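Long-range contacts in Lmo1340 protein (Listeria monocytogenes, PDB 4NLM), which is of unknown function but is a probable surface lipoprotein built around a YqgU-like six-bladed beta-propeller domain: residues 53-61 / 72-81; 98-106 / 115-123. All coordinates share one frame; numbering follows the deposited sequence.

Contact 1: residues 53-61 / 72-81; sequences WLSKDSVLL and EELNIYNEKK
Against the ring of Tyr-77 rests Asp-57, whose CB comes obliquely to within 3.6 Å of CE2. One face of that ring is covered by its chain neighbour Ile-76, with CG1 over the centre, and in the ring plane, at the edge, sits a water that joins Tyr-77 OH to Lys-56 O. The indole of Trp-53 is met at its edge: CZ3 lies 4.0 Å from Ile-76 CD1, the two side chains crossing at about a right angle, while NE1 is spent on the backbone oxygen of Leu-327.

These groups lie at one end of an antiparallel beta hairpin, consistent with a blade of the predicted six-bladed beta propeller. Strands 58-61 and 72-75 run at 144° to each other, and Val-59/Leu-74 and Leu-61/Glu-72 form its hydrogen-bonded pairs. Beyond Ser-58/Asn-75, a non-hydrogen-bonded pair, the bonding continues into the loop, where Ile-76 N reaches Asp-57 O at 2.9 Å and 170°. Leu-54 and Ser-55 both face Ser-58, a classic bulge; the two backbone N-H groups share Ser-58 O. On the face carrying Val-59 and Leu-74, the valine CG2 packs on the leucine CB at 3.9 Å, the side chains lying alongside each other. Leu-355 and Ile-356 of strand 352-357 cover this side.

On the other face Glu-73 extends with CG anti to the backbone N (chi1 179°), which carries its carboxylate across to Ser-58. Arg-82 forms a salt bridge with OE1, whereas Ser-58 OG donates to the anti lone pair of Glu-73 OE2 at 2.6 Å.

Contact 2: residues 98-106 / 115-123; sequences PDYRNILLY and TMRIIALND
Ile-103, Leu-105 and Ile-119 form an apolar patch on one face of an antiparallel beta hairpin, probably two neighbouring strands of a propeller blade. Leu-121 joins them from just past the strand end, and its CD2 presses on Ile-103 CD1 at 3.3 Å, tighter than usual for carbons; since Ile-103 was modelled in two conformers, that closeness is doubtful. Further along, Ile-119 carries CG1 anti to its carbonyl carbon (chi1 -63°), directing CD1 to Leu-105 CB at 4.1 Å.

The other face holds Asn-102, Leu-104, Tyr-106, Met-116 and Ile-118. There the branches of Ile-118 divide: CD1 meets Leu-104 CD1 at 3.9 Å, and CG2 lies against Asn-102 CB at 3.8 Å. The selenomethionine Met-116 brings CG obliquely to Tyr-106 CD1; Thr-115 O lies separately at the edge of that ring, near its plane.

Between the faces, strands 102-106 and 115-120 run at 155°, with Ile-103/Ile-119 and Leu-105/Arg-117 as hydrogen-bonded pairs. Each pair is closed by two N-H to O bonds, and Arg-117 N to Leu-105 O is nearly straight at 173°. The pairing extends past the strand end through Leu-121 N and Arg-101 O, 3.0 Å apart.

Polar groups lie at both ends. One water donates to Arg-101 O and accepts from Asn-122 N; another donates to Leu-105 O and accepts from Arg-117 NH2. The Arg-117 guanidinium has Thr-115 CG2 over one face and a salt bridge to Glu-89; its contacts hold for one of two conformers and are doubtful for the other.

The hairpin forms the middle of a four-stranded sheet, flanked by strands 90-96 and 126-132, while Phe-139 of strand 137-141 in the next sheet packs on Leu-104 and Met-116 and meets the Tyr-106 ring edge-to-face.

In the fold
From the N terminus, contact 1 comes first, closing the loop between strands 58-65 and 68-75; the chain then passes through strands 81-87 and 90-96 before contact 2 closes the loop between strands 102-108 and 114-120. The two loops follow in series, neither nesting nor crossing. Each contact joins the middle strands of a four-stranded antiparallel sheet, consistent with successive propeller blades. Their centres are 16 Å apart, and the two contacts touch directly: Leu-54 CD2 lies 3.7 Å from Leu-121 CD1, Leu-60 CD2 lies 3.8 Å from Ile-103 CD1 in one conformer of Ile-103, and the Tyr-100 ring packs against Trp-53 O. Arg-82 adds a polar tie, bonding both Glu-73 and Leu-121 O.

Contact 1: residues 53-61 / 72-81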
loop_
_atom_site.group_PDB
_atom_site.type_symbol
_atom_site.label_atom_id
_atom_site.label_comp_id
_atom_site.label_asym_id
_atom_site.label_seq_id
_atom_site.Cartn_x
_atom_site.Cartn_y
_atom_site.Cartn_z
ATOM N N TRP A 53 -1.465 -1.355 -10.314
ATOM C CA TRP A 53 -1.079 -0.972 -11.648
ATOM C C TRP A 53 0.220 -1.657 -12.071
ATOM O O TRP A 53 1.142 -1.818 -11.276
ATOM C CB TRP A 53 -0.808 0.535 -11.720
ATOM C CG TRP A 53 -2.037 1.363 -11.466
ATOM C CD1 TRP A 53 -2.333 2.040 -10.330
ATOM C CD2 TRP A 53 -3.056 1.654 -12.393
ATOM N NE1 TRP A 53 -3.503 2.733 -10.479
ATOM C CE2 TRP A 53 -3.992 2.478 -11.730
ATOM C CE3 TRP A 53 -3.302 1.284 -13.708
ATOM C CZ2 TRP A 53 -5.135 2.960 -12.360
ATOM C CZ3 TRP A 53 -4.442 1.716 -14.309
ATOM C CH2 TRP A 53 -5.348 2.561 -13.638
ATOM N N LEU A 54 0.276 -2.012 -13.348
ATOM C CA LEU A 54 1.537 -2.441 -13.982
ATOM C C LEU A 54 2.101 -1.419 -14.950
ATOM O O LEU A 54 3.308 -1.436 -15.224
ATOM C CB LEU A 54 1.355 -3.777 -14.694
ATOM C CG LEU A 54 1.034 -4.965 -13.791
ATOM C CD1 LEU A 54 0.813 -6.199 -14.631
ATOM C CD2 LEU A 54 2.116 -5.186 -12.769
ATOM N N SER A 55 1.238 -0.535 -15.459
ATOM C CA SER A 55 1.631 0.513 -16.398
ATOM C C SER A 55 0.489 1.509 -16.415
ATOM O O SER A 55 -0.522 1.291 -15.777
ATOM C CB SER A 55 1.823 -0.060 -17.794
ATOM O OG SER A 55 0.613 -0.352 -18.460
ATOM N N LYS A 56 0.605 2.563 -17.218
ATOM C CA LYS A 56 -0.462 3.555 -17.262
ATOM C C LYS A 56 -1.766 2.970 -17.793
ATOM O O LYS A 56 -2.831 3.532 -17.555
ATOM C CB LYS A 56 -0.089 4.799 -18.061
ATOM C CG LYS A 56 0.139 4.548 -19.511
ATOM C CD LYS A 56 0.503 5.836 -20.225
ATOM C CE LYS A 56 0.816 5.575 -21.676
ATOM N NZ LYS A 56 1.094 6.843 -22.407
ATOM N N ASP A 57 -1.675 1.890 -18.562
ATOM C CA ASP A 57 -2.893 1.311 -19.122
ATOM C C ASP A 57 -3.118 -0.135 -18.781
ATOM O O ASP A 57 -3.906 -0.805 -19.461
ATOM C CB ASP A 57 -3.015 1.516 -20.621
ATOM C CG ASP A 57 -1.908 0.904 -21.389
ATOM O OD1 ASP A 57 -1.023 0.324 -20.784
ATOM O OD2 ASP A 57 -1.900 1.048 -22.640
ATOM N N SER A 58 -2.508 -0.642 -17.708
ATOM C CA SER A 58 -2.713 -2.050 -17.378
ATOM C C SER A 58 -2.549 -2.313 -15.908
ATOM O O SER A 58 -1.870 -1.556 -15.206
ATOM C CB SER A 58 -1.800 -2.943 -18.190
ATOM O OG SER A 58 -0.458 -2.744 -17.786
ATOM N N VAL A 59 -3.182 -3.412 -15.471
ATOM C CA VAL A 59 -3.209 -3.788 -14.081
ATOM C C VAL A 59 -2.833 -5.261 -13.938
ATOM O O VAL A 59 -2.868 -6.013 -14.902
ATOM C CB VAL A 59 -4.589 -3.547 -13.441
ATOM C CG1 VAL A 59 -4.915 -2.068 -13.535
ATOM C CG2 VAL A 59 -5.674 -4.445 -14.046
ATOM N N LEU A 60 -2.458 -5.616 -12.711
ATOM C CA LEU A 60 -2.222 -7.002 -12.329
ATOM C C LEU A 60 -3.523 -7.625 -11.784
ATOM O O LEU A 60 -4.007 -7.175 -10.786
ATOM C CB LEU A 60 -1.097 -7.078 -11.288
ATOM C CG LEU A 60 -0.743 -8.469 -10.781
ATOM C CD1 LEU A 60 -0.319 -9.362 -11.908
ATOM C CD2 LEU A 60 0.311 -8.396 -9.697
ATOM N N LEU A 61 -4.002 -8.599 -12.528
ATOM C CA LEU A 61 -5.256 -9.307 -12.236
ATOM C C LEU A 61 -4.981 -10.668 -11.655
ATOM O O LEU A 61 -4.242 -11.456 -12.218
ATOM C CB LEU A 61 -6.030 -9.456 -13.546
ATOM C CG LEU A 61 -7.307 -10.252 -13.485
ATOM C CD1 LEU A 61 -8.357 -9.658 -12.546
ATOM C CD2 LEU A 61 -7.898 -10.469 -14.872
ATOM N N GLU A 72 -2.313 -12.245 -14.274
ATOM C CA GLU A 72 -2.313 -11.740 -15.635
ATOM C C GLU A 72 -2.143 -10.226 -15.666
ATOM O O GLU A 72 -2.548 -9.528 -14.729
ATOM C CB GLU A 72 -3.664 -12.070 -16.317
ATOM C CG GLU A 72 -3.949 -13.549 -16.525
ATOM C CD GLU A 72 -5.374 -13.816 -16.957
ATOM O OE1 GLU A 72 -6.272 -13.399 -16.224
ATOM O OE2 GLU A 72 -5.572 -14.455 -18.006
ATOM N N GLU A 73 -1.578 -9.740 -16.777
ATOM C CA GLU A 73 -1.631 -8.308 -17.062
ATOM C C GLU A 73 -2.909 -8.077 -17.856
ATOM O O GLU A 73 -3.122 -8.737 -18.847
ATOM C CB GLU A 73 -0.407 -7.861 -17.830
ATOM C CG GLU A 73 -0.418 -6.366 -18.167
ATOM C CD GLU A 73 0.889 -5.885 -18.695
ATOM O OE1 GLU A 73 1.638 -6.741 -19.180
ATOM O OE2 GLU A 73 1.141 -4.656 -18.655
ATOM N N LEU A 74 -3.726 -7.129 -17.413
ATOM C CA LEU A 74 -4.997 -6.790 -18.048
ATOM C C LEU A 74 -4.945 -5.354 -18.535
ATOM O O LEU A 74 -4.707 -4.461 -17.749
ATOM C CB LEU A 74 -6.133 -6.937 -17.050
ATOM C CG LEU A 74 -7.487 -6.383 -17.531
ATOM C CD1 LEU A 74 -8.043 -7.172 -18.702
ATOM C CD2 LEU A 74 -8.469 -6.357 -16.386
ATOM N N ASN A 75 -5.151 -5.161 -19.834
ATOM C CA ASN A 75 -5.180 -3.807 -20.391
ATOM C C ASN A 75 -6.539 -3.182 -20.061
ATOM O O ASN A 75 -7.560 -3.822 -20.273
ATOM C CB ASN A 75 -4.964 -3.873 -21.908
ATOM C CG ASN A 75 -4.870 -2.511 -22.548
ATOM O OD1 ASN A 75 -5.857 -1.780 -22.662
ATOM N ND2 ASN A 75 -3.677 -2.148 -22.956
ATOM N N ILE A 76 -6.536 -1.960 -19.542
ATOM C CA ILE A 76 -7.766 -1.316 -19.074
ATOM C C ILE A 76 -8.644 -0.740 -20.168
ATOM O O ILE A 76 -9.791 -0.377 -19.891
ATOM C CB ILE A 76 -7.472 -0.216 -18.043
ATOM C CG1 ILE A 76 -6.848 1.019 -18.712
ATOM C CG2 ILE A 76 -6.591 -0.724 -16.907
ATOM C CD1 ILE A 76 -6.507 2.143 -17.748
ATOM N N TYR A 77 -8.109 -0.666 -21.384
ATOM C CA TYR A 77 -8.845 -0.090 -22.509
ATOM C C TYR A 77 -9.334 -1.100 -23.534
ATOM O O TYR A 77 -10.394 -0.906 -24.121
ATOM C CB TYR A 77 -7.987 0.957 -23.248
ATOM C CG TYR A 77 -7.581 2.138 -22.401
ATOM C CD1 TYR A 77 -8.545 2.961 -21.827
ATOM C CD2 TYR A 77 -6.246 2.441 -22.172
ATOM C CE1 TYR A 77 -8.188 4.046 -21.051
ATOM C CE2 TYR A 77 -5.883 3.534 -21.402
ATOM C CZ TYR A 77 -6.857 4.324 -20.840
ATOM O OH TYR A 77 -6.504 5.409 -20.068
ATOM N N ASN A 78 -8.593 -2.177 -23.743
ATOM C CA ASN A 78 -8.959 -3.109 -24.795
ATOM C C ASN A 78 -9.190 -4.556 -24.351
ATOM O O ASN A 78 -9.373 -5.437 -25.190
ATOM C CB ASN A 78 -7.933 -2.994 -25.932
ATOM C CG ASN A 78 -6.549 -3.442 -25.506
ATOM O OD1 ASN A 78 -6.420 -4.304 -24.657
ATOM N ND2 ASN A 78 -5.510 -2.848 -26.096
ATOM N N GLU A 79 -9.123 -4.793 -23.039
ATOM C CA GLU A 79 -9.439 -6.095 -22.427
ATOM C C GLU A 79 -8.437 -7.186 -22.720
ATOM O O GLU A 79 -8.677 -8.329 -22.369
ATOM C CB GLU A 79 -10.846 -6.564 -22.829
ATOM C CG GLU A 79 -11.945 -5.533 -22.594
ATOM C CD GLU A 79 -13.285 -5.978 -23.160
ATOM O OE1 GLU A 79 -13.511 -7.193 -23.336
ATOM O OE2 GLU A 79 -14.123 -5.107 -23.452
ATOM N N LYS A 80 -7.300 -6.862 -23.322
ATOM C CA LYS A 80 -6.324 -7.910 -23.597
ATOM C C LYS A 80 -5.670 -8.390 -22.309
ATOM O O LYS A 80 -5.298 -7.586 -21.454
ATOM C CB LYS A 80 -5.236 -7.448 -24.568
ATOM C CG LYS A 80 -4.395 -8.622 -25.080
ATOM C CD LYS A 80 -3.394 -8.257 -26.155
ATOM C CE LYS A 80 -2.691 -9.505 -26.676
ATOM N NZ LYS A 80 -1.626 -9.192 -27.666
ATOM N N LYS A 81 -5.511 -9.702 -22.212
ATOM C CA LYS A 81 -4.862 -10.335 -21.075
ATOM C C LYS A 81 -3.575 -11.005 -21.497
ATOM O O LYS A 81 -3.459 -11.554 -22.586
ATOM C CB LYS A 81 -5.783 -11.391 -20.467
ATOM C CG LYS A 81 -7.007 -10.810 -19.786
ATOM C CD LYS A 81 -7.956 -11.884 -19.273
ATOM C CE LYS A 81 -9.243 -11.321 -18.712
ATOM N NZ LYS A 81 -10.202 -12.392 -18.353
HETATM O O HOH W 1 -3.992 5.532 -19.143
HETATM O O HOH W 2 -3.365 0.490 -24.527
#

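Contact 2: residues 98-106 / 115-123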
loop_
_atom_site.group_PDB
_atom_site.type_symbol
_atom_site.label_atom_id
_atom_site.label_comp_id
_atom_site.label_asym_id
_atom_site.label_seq_id
_atom_site.Cartn_x
_atom_site.Cartn_y
_atom_site.Cartn_z
ATOM N N PRO A 98 8.440 -1.427 -6.791
ATOM C CA PRO A 98 8.345 0.012 -6.988
ATOM C C PRO A 98 8.643 0.460 -8.427
ATOM O O PRO A 98 8.134 1.493 -8.837
ATOM C CB PRO A 98 9.410 0.537 -6.010
ATOM C CG PRO A 98 9.432 -0.480 -4.908
ATOM C CD PRO A 98 9.284 -1.765 -5.640
ATOM N N ASP A 99 9.428 -0.318 -9.167
ATOM C CA ASP A 99 9.774 0.019 -10.543
ATOM C C ASP A 99 8.873 -0.727 -11.542
ATOM O O ASP A 99 9.123 -0.652 -12.756
ATOM C CB ASP A 99 11.282 -0.216 -10.825
ATOM C CG ASP A 99 11.712 -1.675 -10.680
ATOM O OD1 ASP A 99 10.894 -2.524 -10.325
ATOM O OD2 ASP A 99 12.904 -1.978 -10.900
ATOM N N TYR A 100 7.830 -1.410 -11.046
ATOM C CA TYR A 100 6.880 -2.110 -11.904
ATOM C C TYR A 100 7.516 -3.196 -12.793
ATOM O O TYR A 100 7.034 -3.507 -13.857
ATOM C CB TYR A 100 6.071 -1.112 -12.761
ATOM C CG TYR A 100 5.326 -0.038 -11.989
ATOM C CD1 TYR A 100 4.074 -0.267 -11.443
ATOM C CD2 TYR A 100 5.894 1.209 -11.809
ATOM C CE1 TYR A 100 3.401 0.720 -10.765
ATOM C CE2 TYR A 100 5.221 2.208 -11.127
ATOM C CZ TYR A 100 3.974 1.954 -10.614
ATOM O OH TYR A 100 3.329 2.993 -9.972
ATOM N N ARG A 101 8.594 -3.791 -12.355
ATOM C CA ARG A 101 9.288 -4.805 -13.143
ATOM C C ARG A 101 9.128 -6.206 -12.585
ATOM O O ARG A 101 9.247 -7.158 -13.329
ATOM C CB ARG A 101 10.780 -4.495 -13.215
ATOM C CG ARG A 101 11.107 -3.260 -14.045
ATOM C CD ARG A 101 12.607 -2.971 -14.138
ATOM N NE ARG A 101 12.853 -1.591 -14.561
ATOM C CZ ARG A 101 14.025 -0.966 -14.475
ATOM N NH1 ARG A 101 15.093 -1.579 -13.971
ATOM N NH2 ARG A 101 14.129 0.292 -14.886
ATOM N N ASN A 102 8.868 -6.309 -11.284
ATOM C CA ASN A 102 8.753 -7.596 -10.623
ATOM C C ASN A 102 7.549 -7.664 -9.712
ATOM O O ASN A 102 6.996 -6.657 -9.326
ATOM C CB ASN A 102 9.981 -7.823 -9.719
ATOM C CG ASN A 102 11.283 -7.911 -10.486
ATOM O OD1 ASN A 102 11.443 -8.778 -11.347
ATOM N ND2 ASN A 102 12.202 -7.042 -10.190
ATOM N N ILE A 103 7.223 -8.888 -9.340
ATOM C CA ILE A 103 6.214 -9.189 -8.360
ATOM C C ILE A 103 6.881 -9.957 -7.212
ATOM O O ILE A 103 7.779 -10.756 -7.454
ATOM C CB ILE A 103 5.129 -10.095 -8.964
ATOM C CG1 ILE A 103 4.316 -9.336 -10.010
ATOM C CG2 ILE A 103 4.196 -10.625 -7.875
ATOM C CD1 ILE A 103 3.431 -10.212 -10.866
ATOM N N LEU A 104 6.468 -9.659 -5.978
ATOM C CA LEU A 104 6.767 -10.487 -4.827
ATOM C C LEU A 104 5.542 -11.337 -4.566
ATOM O O LEU A 104 4.422 -10.812 -4.464
ATOM C CB LEU A 104 6.994 -9.643 -3.598
ATOM C CG LEU A 104 6.943 -10.357 -2.264
ATOM C CD1 LEU A 104 8.118 -11.266 -2.070
ATOM C CD2 LEU A 104 6.865 -9.356 -1.139
ATOM N N LEU A 105 5.744 -12.642 -4.506
ATOM C CA LEU A 105 4.693 -13.568 -4.141
ATOM C C LEU A 105 5.129 -14.303 -2.896
ATOM O O LEU A 105 6.181 -14.955 -2.877
ATOM C CB LEU A 105 4.447 -14.594 -5.248
ATOM C CG LEU A 105 3.390 -15.648 -4.948
ATOM C CD1 LEU A 105 2.034 -15.014 -4.727
ATOM C CD2 LEU A 105 3.364 -16.638 -6.091
ATOM N N TYR A 106 4.311 -14.204 -1.855
ATOM C CA TYR A 106 4.515 -14.958 -0.636
ATOM C C TYR A 106 3.380 -15.968 -0.597
ATOM O O TYR A 106 2.200 -15.583 -0.558
ATOM C CB TYR A 106 4.503 -14.036 0.569
ATOM C CG TYR A 106 4.692 -14.696 1.916
ATOM C CD1 TYR A 106 5.644 -15.697 2.123
ATOM C CD2 TYR A 106 3.896 -14.334 2.998
ATOM C CE1 TYR A 106 5.833 -16.267 3.351
ATOM C CE2 TYR A 106 4.088 -14.912 4.232
ATOM C CZ TYR A 106 5.040 -15.883 4.404
ATOM O OH TYR A 106 5.216 -16.495 5.647
ATOM N N THR A 115 7.171 -19.878 0.797
ATOM C CA THR A 115 8.217 -19.378 -0.042
ATOM C C THR A 115 7.907 -17.946 -0.346
ATOM O O THR A 115 6.741 -17.564 -0.565
ATOM C CB THR A 115 8.239 -20.165 -1.380
ATOM O OG1 THR A 115 8.348 -21.578 -1.165
ATOM C CG2 THR A 115 9.347 -19.734 -2.256
HETATM N N MSE A 116 8.969 -17.142 -0.406
HETATM C CA MSE A 116 8.905 -15.790 -0.956
HETATM C C MSE A 116 9.633 -15.869 -2.268
HETATM O O MSE A 116 10.793 -16.277 -2.305
HETATM C CB MSE A 116 9.589 -14.737 -0.136
HETATM C CG MSE A 116 9.182 -14.511 1.274
HETATM SE SE MSE A 116 10.571 -13.376 2.145
HETATM C CE MSE A 116 9.479 -13.618 3.751
ATOM N N ARG A 117 8.940 -15.524 -3.349
ATOM C CA ARG A 117 9.506 -15.506 -4.685
ATOM C C ARG A 117 9.433 -14.139 -5.325
ATOM O O ARG A 117 8.427 -13.432 -5.144
ATOM C CB ARG A 117 8.747 -16.431 -5.626
ATOM C CG ARG A 117 8.833 -17.899 -5.289
ATOM C CD ARG A 117 8.059 -18.710 -6.308
ATOM N NE ARG A 117 8.159 -20.139 -6.050
ATOM C CZ ARG A 117 7.320 -20.823 -5.279
ATOM N NH1 ARG A 117 7.487 -22.129 -5.105
ATOM N NH2 ARG A 117 6.306 -20.203 -4.688
ATOM N N ILE A 118 10.471 -13.782 -6.083
ATOM C CA ILE A 118 10.443 -12.594 -6.901
ATOM C C ILE A 118 10.268 -13.093 -8.339
ATOM O O ILE A 118 11.055 -13.925 -8.810
ATOM C CB ILE A 118 11.736 -11.779 -6.798
ATOM C CG1 ILE A 118 12.048 -11.449 -5.340
ATOM C CG2 ILE A 118 11.659 -10.527 -7.673
ATOM C CD1 ILE A 118 10.979 -10.691 -4.602
ATOM N N ILE A 119 9.235 -12.595 -9.015
ATOM C CA ILE A 119 8.887 -13.034 -10.345
ATOM C C ILE A 119 8.952 -11.879 -11.310
ATOM O O ILE A 119 8.390 -10.815 -11.040
ATOM C CB ILE A 119 7.465 -13.585 -10.336
ATOM C CG1 ILE A 119 7.404 -14.818 -9.413
ATOM C CG2 ILE A 119 6.977 -13.951 -11.733
ATOM C CD1 ILE A 119 6.039 -15.216 -8.937
ATOM N N ALA A 120 9.626 -12.080 -12.442
ATOM C CA ALA A 120 9.715 -11.019 -13.448
ATOM C C ALA A 120 8.412 -10.864 -14.198
ATOM O O ALA A 120 7.854 -11.833 -14.689
ATOM C CB ALA A 120 10.858 -11.282 -14.427
ATOM N N LEU A 121 7.947 -9.627 -14.307
ATOM C CA LEU A 121 6.707 -9.379 -15.018
ATOM C C LEU A 121 6.784 -9.650 -16.508
ATOM O O LEU A 121 5.783 -10.051 -17.111
ATOM C CB LEU A 121 6.262 -7.938 -14.787
ATOM C CG LEU A 121 5.668 -7.704 -13.391
ATOM C CD1 LEU A 121 5.681 -6.231 -13.038
ATOM C CD2 LEU A 121 4.265 -8.289 -13.354
ATOM N N ASN A 122 7.952 -9.457 -17.119
ATOM C CA ASN A 122 7.992 -9.595 -18.573
ATOM C C ASN A 122 7.849 -11.024 -19.083
ATOM O O ASN A 122 7.274 -11.236 -20.150
ATOM C CB ASN A 122 9.190 -8.879 -19.187
ATOM C CG ASN A 122 10.532 -9.378 -18.682
ATOM O OD1 ASN A 122 10.633 -10.316 -17.899
ATOM N ND2 ASN A 122 11.586 -8.712 -19.124
ATOM N N ASP A 123 8.346 -12.000 -18.326
ATOM C CA ASP A 123 8.236 -13.380 -18.772
ATOM C C ASP A 123 7.788 -14.390 -17.714
ATOM O O ASP A 123 7.740 -15.582 -18.010
ATOM C CB ASP A 123 9.554 -13.834 -19.428
ATOM C CG ASP A 123 10.726 -13.857 -18.462
ATOM O OD1 ASP A 123 10.539 -13.671 -17.249
ATOM O OD2 ASP A 123 11.865 -14.108 -18.926
HETATM O O HOH W 3 9.998 -7.486 -15.947
HETATM O O HOH W 4 5.884 -17.835 -3.556
#